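Lipase (Penicillium expansum, PDB 3G7N) hydrolyses acylglycerol lipids such as triacylglycerols, including tributyrin, and so releases free fatty acids, as a secreted alkaline lipase of the alpha/beta-hydrolase superfamily. Local coordinates at residues K56-I61 and Y124-V129; D31-K36 and V49-E54; N184-G189 and E207-G212. All coordinates share one frame; numbering follows the deposited sequence.

Contact 1 (K56-I61 and Y124-V129); sequences KTIAVI and YTLEAV
Thr57 to Ile61 pairs in parallel with Thr125 to Val129, the two strand axes 4.5 Å apart at closest and 23° from one another, and backbone bonds run alternately from either strand, from Thr125 N to Lys56 O at the start to Val129 N to Val60 O at the end. The shortest of them joins Ile58 N to Thr125 O at 2.7 Å, with the N-H meeting the oxygen almost in line with the carbonyl. Just ahead of the strands, Tyr124 lays a ring face against the backbone of Lys56, whose CA stands 3.6 Å from the ring centroid and only 7° off the ring normal, a CH-pi contact. One face of the sheet carries Thr57, Ala59 and Ile61 beside Thr125, Glu127 and Val129. There Glu127 runs diagonally back along the strands: its CG sits between the backbone N and the carbonyl carbon (chi1 66°), its chain then extends past Ala59 CB, which is 3.6 Å from Glu127 CG, and Thr57 OG1 donates to OE2 at 2.8 Å from above the carboxylate plane. The same OE2 also takes a salt bridge from Arg13, so this buried carboxylate has both a neutral donor and a positive charge. Further on, Ile61 CG1 and Val129 CG1 lie side by side at 3.7 Å, under helix 8-23. The other face is apolar, Leu126 CD2 reaching Ile58 CB at 3.9 Å, and helix 97-120 packs on Ile58 and Val60. Parallel neighbours joined through a helix on one face make a beta-alpha-beta crossover of the alpha/beta-hydrolase sheet, whose strand 125-131 leads into the nucleophile elbow bearing Ser132.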
loop_
_atom_site.group_PDB
_atom_site.type_symbol
_atom_site.label_atom_id
_atom_site.label_comp_id
_atom_site.label_asym_id
_atom_site.label_seq_id
_atom_site.Cartn_x
_atom_site.Cartn_y
_atom_site.Cartn_z
ATOM N N LYS A 56 0.374 1.964 -18.883
ATOM C CA LYS A 56 1.457 2.941 -18.961
ATOM C C LYS A 56 1.893 3.386 -17.576
ATOM O O LYS A 56 1.980 4.570 -17.256
ATOM C CB LYS A 56 1.067 4.139 -19.842
ATOM C CG LYS A 56 0.817 3.752 -21.304
ATOM C CD LYS A 56 0.565 4.995 -22.164
ATOM C CE LYS A 56 0.660 4.686 -23.657
ATOM N NZ LYS A 56 -0.279 3.605 -24.067
ATOM N N THR A 57 2.186 2.375 -16.758
ATOM C CA THR A 57 2.675 2.630 -15.403
ATOM C C THR A 57 3.953 1.882 -15.115
ATOM O O THR A 57 4.259 0.855 -15.735
ATOM C CB THR A 57 1.669 2.240 -14.316
ATOM O OG1 THR A 57 1.392 0.840 -14.429
ATOM C CG2 THR A 57 0.402 3.084 -14.393
ATOM N N ILE A 58 4.693 2.434 -14.165
ATOM C CA ILE A 58 5.798 1.756 -13.505
ATOM C C ILE A 58 5.346 1.491 -12.078
ATOM O O ILE A 58 4.854 2.402 -11.407
ATOM C CB ILE A 58 7.044 2.664 -13.518
ATOM C CG1 ILE A 58 7.518 2.829 -14.964
ATOM C CG2 ILE A 58 8.152 2.129 -12.607
ATOM C CD1 ILE A 58 8.398 4.041 -15.198
ATOM N N ALA A 59 5.392 0.211 -11.686
ATOM C CA ALA A 59 4.691 -0.282 -10.491
ATOM C C ALA A 59 5.680 -0.833 -9.478
ATOM O O ALA A 59 6.623 -1.550 -9.820
ATOM C CB ALA A 59 3.723 -1.376 -10.888
ATOM N N VAL A 60 5.402 -0.516 -8.221
ATOM C CA VAL A 60 6.075 -1.104 -7.057
ATOM C C VAL A 60 5.043 -1.877 -6.242
ATOM O O VAL A 60 4.086 -1.283 -5.717
ATOM C CB VAL A 60 6.693 -0.005 -6.171
ATOM C CG1 VAL A 60 7.359 -0.620 -4.949
ATOM C CG2 VAL A 60 7.698 0.865 -6.973
ATOM N N ILE A 61 5.205 -3.193 -6.171
ATOM C CA ILE A 61 4.192 -4.059 -5.560
ATOM C C ILE A 61 4.844 -4.748 -4.367
ATOM O O ILE A 61 5.826 -5.478 -4.529
ATOM C CB ILE A 61 3.700 -5.129 -6.541
ATOM C CG1 ILE A 61 3.208 -4.512 -7.856
ATOM C CG2 ILE A 61 2.575 -5.944 -5.907
ATOM C CD1 ILE A 61 2.965 -5.540 -8.962
ATOM N N TYR A 124 5.435 7.006 -18.833
ATOM C CA TYR A 124 4.637 6.220 -17.887
ATOM C C TYR A 124 4.482 6.947 -16.558
ATOM O O TYR A 124 5.308 7.755 -16.177
ATOM C CB TYR A 124 5.294 4.859 -17.665
ATOM C CG TYR A 124 5.067 3.858 -18.784
ATOM C CD1 TYR A 124 4.751 4.265 -20.086
ATOM C CD2 TYR A 124 5.275 2.508 -18.564
ATOM C CE1 TYR A 124 4.691 3.342 -21.121
ATOM C CE2 TYR A 124 5.171 1.586 -19.571
ATOM C CZ TYR A 124 4.842 2.000 -20.845
ATOM O OH TYR A 124 4.746 1.076 -21.870
ATOM N N THR A 125 3.358 6.713 -15.888
ATOM C CA THR A 125 3.148 7.253 -14.538
ATOM C C THR A 125 3.530 6.175 -13.505
ATOM O O THR A 125 3.918 5.054 -13.889
ATOM C CB THR A 125 1.678 7.680 -14.350
ATOM O OG1 THR A 125 0.821 6.550 -14.526
ATOM C CG2 THR A 125 1.306 8.775 -15.389
ATOM N N LEU A 126 3.449 6.517 -12.221
ATOM C CA LEU A 126 3.906 5.621 -11.142
ATOM C C LEU A 126 2.722 5.067 -10.372
ATOM O O LEU A 126 1.717 5.754 -10.135
ATOM C CB LEU A 126 4.833 6.370 -10.186
ATOM C CG LEU A 126 6.043 7.042 -10.834
ATOM C CD1 LEU A 126 6.900 7.696 -9.756
ATOM C CD2 LEU A 126 6.869 6.032 -11.637
ATOM N N GLU A 127 2.892 3.848 -9.873
ATOM C CA GLU A 127 1.932 3.293 -8.933
ATOM C C GLU A 127 2.628 2.417 -7.913
ATOM O O GLU A 127 3.673 1.813 -8.183
ATOM C CB GLU A 127 0.837 2.522 -9.657
ATOM C CG GLU A 127 1.282 1.285 -10.359
ATOM C CD GLU A 127 0.125 0.553 -11.038
ATOM O OE1 GLU A 127 -1.005 0.559 -10.473
ATOM O OE2 GLU A 127 0.355 -0.122 -12.060
ATOM N N ALA A 128 2.044 2.361 -6.720
ATOM C CA ALA A 128 2.532 1.483 -5.645
ATOM C C ALA A 128 1.332 0.797 -5.038
ATOM O O ALA A 128 0.256 1.389 -4.937
ATOM C CB ALA A 128 3.239 2.306 -4.594
ATOM N N VAL A 129 1.505 -0.465 -4.643
ATOM C CA VAL A 129 0.369 -1.246 -4.142
ATOM C C VAL A 129 0.870 -2.354 -3.239
ATOM O O VAL A 129 1.969 -2.894 -3.440
ATOM C CB VAL A 129 -0.425 -1.840 -5.337
ATOM C CG1 VAL A 129 0.454 -2.670 -6.231
ATOM C CG2 VAL A 129 -1.608 -2.633 -4.882
HETATM O O HOH W 1 -0.468 6.096 -17.045
#

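Contact 2 (D31-K36 and V49-E54); sequences DVTIVK and VGYSTE. Unlike the reference sequence in segment 31-36: Val35 (reference Ala).
Val49 O is gripped by two backbone donors, Val35 N at 2.8 Å and Lys36 N at 3.1 Å, the first in the carbonyl plane and the second tilted from it. Two successive residues facing Val49 define a classic beta bulge in the antiparallel hairpin of strands 32-40 and 45-52. Beyond it Gly50 meets Ile34 as a non-hydrogen-bonded pair, its CA 3.0 Å from Thr33 O, where a side chain would clash. Thr33 and Tyr51 form the next hydrogen-bonded pair. Their side chains run alongside: Thr33 CB lies over one face of the Tyr51 ring, 4.0 Å from its centroid, while Val35 CG1 abuts the edge at CE2, 3.6 Å away. A chi1 of 65° places Tyr51 CG between its own backbone N and carbonyl carbon, which brings the ring toward Thr33 and Val35. With an alanine here, Thr33 CB and Val35 CG1 would probably lose their aromatic partner and face a gap, and Tyr121 its stacked ring. At the open end of the hairpin Ser52 OG donates to the anti lone pair of Asp31 OD2 at 2.6 Å, an oxygen that also carries a salt bridge to Arg13. Two waters donate to Asp31 O; one of them accepts from Glu54 N, the other from Thr53 N.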
loop_
_atom_site.group_PDB
_atom_site.type_symbol
_atom_site.label_atom_id
_atom_site.label_comp_id
_atom_site.label_asym_id
_atom_site.label_seq_id
_atom_site.Cartn_x
_atom_site.Cartn_y
_atom_site.Cartn_z
ATOM N N ASP A 31 -1.129 -7.493 -15.619
ATOM C CA ASP A 31 -0.627 -6.628 -16.697
ATOM C C ASP A 31 0.793 -6.082 -16.432
ATOM O O ASP A 31 1.367 -5.391 -17.283
ATOM C CB ASP A 31 -1.593 -5.484 -16.933
ATOM C CG ASP A 31 -1.825 -4.655 -15.688
ATOM O OD1 ASP A 31 -2.559 -5.140 -14.793
ATOM O OD2 ASP A 31 -1.261 -3.548 -15.561
ATOM N N VAL A 32 1.338 -6.343 -15.248
ATOM C CA VAL A 32 2.665 -5.826 -14.880
ATOM C C VAL A 32 3.765 -6.830 -15.228
ATOM O O VAL A 32 3.793 -7.968 -14.727
ATOM C CB VAL A 32 2.725 -5.458 -13.378
ATOM C CG1 VAL A 32 4.165 -5.085 -12.975
ATOM C CG2 VAL A 32 1.741 -4.340 -13.077
ATOM N N THR A 33 4.674 -6.420 -16.110
ATOM C CA THR A 33 5.885 -7.192 -16.385
ATOM C C THR A 33 6.914 -6.906 -15.288
ATOM O O THR A 33 7.256 -5.755 -15.028
ATOM C CB THR A 33 6.485 -6.798 -17.731
ATOM O OG1 THR A 33 5.522 -7.043 -18.769
ATOM C CG2 THR A 33 7.748 -7.596 -18.020
ATOM N N ILE A 34 7.364 -7.950 -14.599
ATOM C CA ILE A 34 8.213 -7.762 -13.430
ATOM C C ILE A 34 9.666 -7.730 -13.856
ATOM O O ILE A 34 10.163 -8.728 -14.391
ATOM C CB ILE A 34 7.977 -8.870 -12.356
ATOM C CG1 ILE A 34 6.518 -8.857 -11.862
ATOM C CG2 ILE A 34 8.938 -8.673 -11.168
ATOM C CD1 ILE A 34 6.043 -10.190 -11.237
ATOM N N VAL A 35 10.344 -6.616 -13.616
ATOM C CA VAL A 35 11.727 -6.439 -14.058
ATOM C C VAL A 35 12.725 -6.638 -12.931
ATOM O O VAL A 35 13.901 -6.939 -13.183
ATOM C CB VAL A 35 11.936 -5.070 -14.659
ATOM C CG1 VAL A 35 11.061 -4.877 -15.868
ATOM C CG2 VAL A 35 11.613 -4.054 -13.677
ATOM N N LYS A 36 12.286 -6.506 -11.688
ATOM C CA LYS A 36 13.205 -6.621 -10.553
ATOM C C LYS A 36 12.469 -7.201 -9.361
ATOM O O LYS A 36 11.358 -6.764 -9.036
ATOM C CB LYS A 36 13.750 -5.225 -10.207
ATOM C CG LYS A 36 14.697 -5.142 -9.037
ATOM C CD LYS A 36 16.048 -5.621 -9.451
ATOM C CE LYS A 36 17.152 -5.070 -8.553
ATOM N NZ LYS A 36 18.442 -5.612 -9.056
ATOM N N VAL A 49 9.209 -4.847 -8.733
ATOM C CA VAL A 49 9.123 -3.612 -9.516
ATOM C C VAL A 49 9.006 -3.985 -10.971
ATOM O O VAL A 49 9.550 -5.005 -11.409
ATOM C CB VAL A 49 10.370 -2.720 -9.317
ATOM C CG1 VAL A 49 10.192 -1.397 -10.064
ATOM C CG2 VAL A 49 10.571 -2.447 -7.825
ATOM N N GLY A 50 8.165 -3.264 -11.701
ATOM C CA GLY A 50 8.072 -3.516 -13.138
ATOM C C GLY A 50 7.209 -2.471 -13.807
ATOM O O GLY A 50 7.096 -1.359 -13.317
ATOM N N TYR A 51 6.712 -2.811 -14.990
ATOM C CA TYR A 51 5.975 -1.850 -15.807
ATOM C C TYR A 51 4.776 -2.533 -16.441
ATOM O O TYR A 51 4.791 -3.727 -16.730
ATOM C CB TYR A 51 6.873 -1.227 -16.892
ATOM C CG TYR A 51 7.370 -2.194 -17.913
ATOM C CD1 TYR A 51 6.659 -2.414 -19.085
ATOM C CD2 TYR A 51 8.522 -2.939 -17.699
ATOM C CE1 TYR A 51 7.092 -3.338 -20.023
ATOM C CE2 TYR A 51 8.944 -3.899 -18.605
ATOM C CZ TYR A 51 8.228 -4.095 -19.773
ATOM O OH TYR A 51 8.643 -5.049 -20.684
ATOM N N SER A 52 3.741 -1.729 -16.674
ATOM C CA SER A 52 2.542 -2.171 -17.390
ATOM C C SER A 52 2.437 -1.368 -18.679
ATOM O O SER A 52 2.120 -0.194 -18.649
ATOM C CB SER A 52 1.314 -1.890 -16.543
ATOM O OG SER A 52 0.142 -2.170 -17.324
ATOM N N THR A 53 2.583 -2.064 -19.805
ATOM C CA THR A 53 2.349 -1.460 -21.123
ATOM C C THR A 53 0.875 -1.068 -21.296
ATOM O O THR A 53 0.576 0.033 -21.758
ATOM C CB THR A 53 2.748 -2.429 -22.246
ATOM O OG1 THR A 53 4.085 -2.892 -22.026
ATOM C CG2 THR A 53 2.660 -1.741 -23.594
ATOM N N GLU A 54 -0.022 -1.876 -20.734
ATOM C CA GLU A 54 -1.460 -1.630 -20.786
ATOM C C GLU A 54 -1.822 -0.341 -20.072
ATOM O O GLU A 54 -2.590 0.472 -20.588
ATOM C CB GLU A 54 -2.223 -2.811 -20.184
ATOM C CG GLU A 54 -3.733 -2.640 -20.224
ATOM C CD GLU A 54 -4.471 -3.821 -19.628
ATOM O OE1 GLU A 54 -3.959 -4.959 -19.726
ATOM O OE2 GLU A 54 -5.452 -3.584 -18.890
HETATM O O HOH W 2 0.547 -4.591 -19.810
HETATM O O HOH W 3 3.622 -4.977 -19.442
#

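Contact 3 (N184-G189 and E207-G212); sequences NNVLDG and EYYSSG
The Tyr209 ring lies alongside the backbone of Asn184 to Val186, which meets it obliquely: CD1 is near Asn184 CB and CE1 comes to 3.5 Å from Asn185 O, while CE2, across the ring, rests 3.8 Å from Val186 CG1. With its CG turned away from the backbone N (chi1 -165°), the ring reaches across to the neighbouring strand and brings OH to 3.5 Å from Val186 CA; the hydroxyl itself is hydrogen-bonded to Asn232. The other flat pair is Asn184 and Glu207, whose amide and carboxylate planes stand 75° apart. Asn184 ND2 donates to Glu207 OE2 at 2.9 Å with a nearly straight N-H (168°); the oxygen lies in the amide plane but is approached from above the carboxylate plane. Ser229 supplies OE2 with a second bond. Parallel backbone pairing joins the strands, Asn184 N giving to Tyr208 O and Ser210 N to Asn184 O, the latter longer at 3.3 Å. One step past the bridged residues Val186 N still reaches Ser210 O at 3.2 Å, while Val186 CG1 packs against Ser211 CB at 3.7 Å. A water lies within hydrogen-bonding distance of Ser210 OG, Asn184 O and Asn185 OD1. Besides pairing with this water, Ser210 OG accepts from Gly212 N, an ST turn at the end of the strand. After strand 179-185 a type II turn runs from Asn185 to Asp188. Asp188 makes no contact with 207-212; its OD2 bonds His241 ND1, as expected of the acid of the catalytic triad, and Asn185 ND2 bonds Gly240 O beside that histidine. Asn232 ND2 is hydrogen-bonded to both Tyr209 OH and Asp188 O. This chemistry is consistent with the polar pairing holding the strand end that precedes the triad acid.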
loop_
_atom_site.group_PDB
_atom_site.type_symbol
_atom_site.label_atom_id
_atom_site.label_comp_id
_atom_site.label_asym_id
_atom_site.label_seq_id
_atom_site.Cartn_x
_atom_site.Cartn_y
_atom_site.Cartn_z
ATOM N N ASN A 184 -10.072 -0.882 1.964
ATOM C CA ASN A 184 -10.306 -1.775 3.107
ATOM C C ASN A 184 -11.509 -2.685 2.928
ATOM O O ASN A 184 -12.340 -2.496 2.017
ATOM C CB ASN A 184 -10.410 -0.944 4.386
ATOM C CG ASN A 184 -9.090 -0.350 4.757
ATOM O OD1 ASN A 184 -8.041 -0.907 4.408
ATOM N ND2 ASN A 184 -9.102 0.783 5.445
ATOM N N ASN A 185 -11.554 -3.718 3.759
ATOM C CA ASN A 185 -12.543 -4.774 3.619
ATOM C C ASN A 185 -13.392 -4.931 4.881
ATOM O O ASN A 185 -12.917 -4.742 6.013
ATOM C CB ASN A 185 -11.837 -6.087 3.296
ATOM C CG ASN A 185 -12.783 -7.136 2.741
ATOM O OD1 ASN A 185 -13.497 -6.864 1.779
ATOM N ND2 ASN A 185 -12.721 -8.356 3.272
ATOM N N VAL A 186 -14.621 -5.397 4.672
ATOM C CA VAL A 186 -15.484 -5.778 5.774
ATOM C C VAL A 186 -14.835 -6.833 6.644
ATOM O O VAL A 186 -13.993 -7.607 6.205
ATOM C CB VAL A 186 -16.842 -6.292 5.286
ATOM C CG1 VAL A 186 -17.653 -5.158 4.669
ATOM C CG2 VAL A 186 -16.681 -7.485 4.363
ATOM N N LEU A 187 -15.180 -6.796 7.936
ATOM C CA LEU A 187 -14.776 -7.843 8.868
ATOM C C LEU A 187 -13.277 -7.889 9.101
ATOM O O LEU A 187 -12.740 -8.914 9.505
ATOM C CB LEU A 187 -15.309 -9.222 8.442
ATOM C CG LEU A 187 -16.822 -9.404 8.570
ATOM C CD1 LEU A 187 -17.238 -10.684 7.867
ATOM C CD2 LEU A 187 -17.227 -9.426 10.045
ATOM N N ASP A 188 -12.609 -6.764 8.851
ATOM C CA ASP A 188 -11.169 -6.675 9.032
ATOM C C ASP A 188 -10.837 -5.560 10.017
ATOM O O ASP A 188 -11.102 -4.380 9.762
ATOM C CB ASP A 188 -10.458 -6.418 7.700
ATOM C CG ASP A 188 -8.953 -6.317 7.859
ATOM O OD1 ASP A 188 -8.427 -6.688 8.936
ATOM O OD2 ASP A 188 -8.275 -5.969 6.855
ATOM N N GLY A 189 -10.191 -5.924 11.113
ATOM C CA GLY A 189 -9.803 -4.951 12.131
ATOM C C GLY A 189 -8.416 -4.357 11.982
ATOM O O GLY A 189 -8.017 -3.552 12.820
ATOM N N GLU A 207 -9.976 6.741 2.034
ATOM C CA GLU A 207 -10.362 5.373 2.319
ATOM C C GLU A 207 -11.508 4.954 1.433
ATOM O O GLU A 207 -12.451 5.724 1.231
ATOM C CB GLU A 207 -10.743 5.192 3.799
ATOM C CG GLU A 207 -10.958 3.708 4.168
ATOM C CD GLU A 207 -11.373 3.439 5.612
ATOM O OE1 GLU A 207 -11.547 4.388 6.402
ATOM O OE2 GLU A 207 -11.546 2.249 5.932
ATOM N N TYR A 208 -11.428 3.743 0.900
ATOM C CA TYR A 208 -12.533 3.097 0.204
ATOM C C TYR A 208 -12.816 1.791 0.926
ATOM O O TYR A 208 -11.940 1.255 1.611
ATOM C CB TYR A 208 -12.161 2.772 -1.247
ATOM C CG TYR A 208 -11.928 3.990 -2.123
ATOM C CD1 TYR A 208 -12.978 4.559 -2.845
ATOM C CD2 TYR A 208 -10.695 4.640 -2.136
ATOM C CE1 TYR A 208 -12.802 5.741 -3.567
ATOM C CE2 TYR A 208 -10.481 5.779 -2.913
ATOM C CZ TYR A 208 -11.563 6.362 -3.566
ATOM O OH TYR A 208 -11.377 7.522 -4.294
ATOM N N TYR A 209 -14.033 1.271 0.786
ATOM C CA TYR A 209 -14.461 0.156 1.609
ATOM C C TYR A 209 -15.459 -0.672 0.815
ATOM O O TYR A 209 -16.254 -0.116 0.049
ATOM C CB TYR A 209 -15.093 0.702 2.894
ATOM C CG TYR A 209 -15.269 -0.309 3.999
ATOM C CD1 TYR A 209 -14.205 -0.680 4.814
ATOM C CD2 TYR A 209 -16.530 -0.757 4.339
ATOM C CE1 TYR A 209 -14.370 -1.547 5.858
ATOM C CE2 TYR A 209 -16.728 -1.545 5.482
ATOM C CZ TYR A 209 -15.620 -1.938 6.223
ATOM O OH TYR A 209 -15.788 -2.720 7.351
ATOM N N SER A 210 -15.407 -1.987 0.936
ATOM C CA SER A 210 -16.393 -2.818 0.254
ATOM C C SER A 210 -16.604 -4.099 1.017
ATOM O O SER A 210 -15.812 -4.446 1.908
ATOM C CB SER A 210 -15.988 -3.117 -1.205
ATOM O OG SER A 210 -15.192 -4.292 -1.300
ATOM N N SER A 211 -17.615 -4.851 0.589
ATOM C CA SER A 211 -17.777 -6.229 1.017
ATOM C C SER A 211 -17.507 -7.181 -0.140
ATOM O O SER A 211 -17.915 -8.346 -0.098
ATOM C CB SER A 211 -19.186 -6.463 1.586
ATOM O OG SER A 211 -20.179 -6.129 0.638
ATOM N N GLY A 212 -16.698 -6.741 -1.104
ATOM C CA GLY A 212 -16.162 -7.654 -2.109
ATOM C C GLY A 212 -16.784 -7.487 -3.482
ATOM O O GLY A 212 -16.446 -8.206 -4.412
HETATM O O HOH W 4 -12.872 -4.698 0.144
#

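All three contacts belong to one mixed sheet, and their segments close in series along the chain. Contacts 1 and 2 adjoin, with centres 8 Å apart: strands 45-52 and 57-62 are neighbours, Thr57 O lying 2.8 Å from Ser52 N and Ala59 N 2.8 Å from Gly50 O, both probable hydrogen bonds. Arg13 bridges them too, pairing with Glu127 in one and Asp31 in the other. Contact 3 stands further across the sheet, its centre 23 Å from that of contact 1 and 27 Å from that of contact 2. Contact 3 contains the triad Asp188, with Asn184's side chain about 9 Å from that of Ser132; in contact 1 Val129's is about 11 Å from it. Contact 2 lies away from the site.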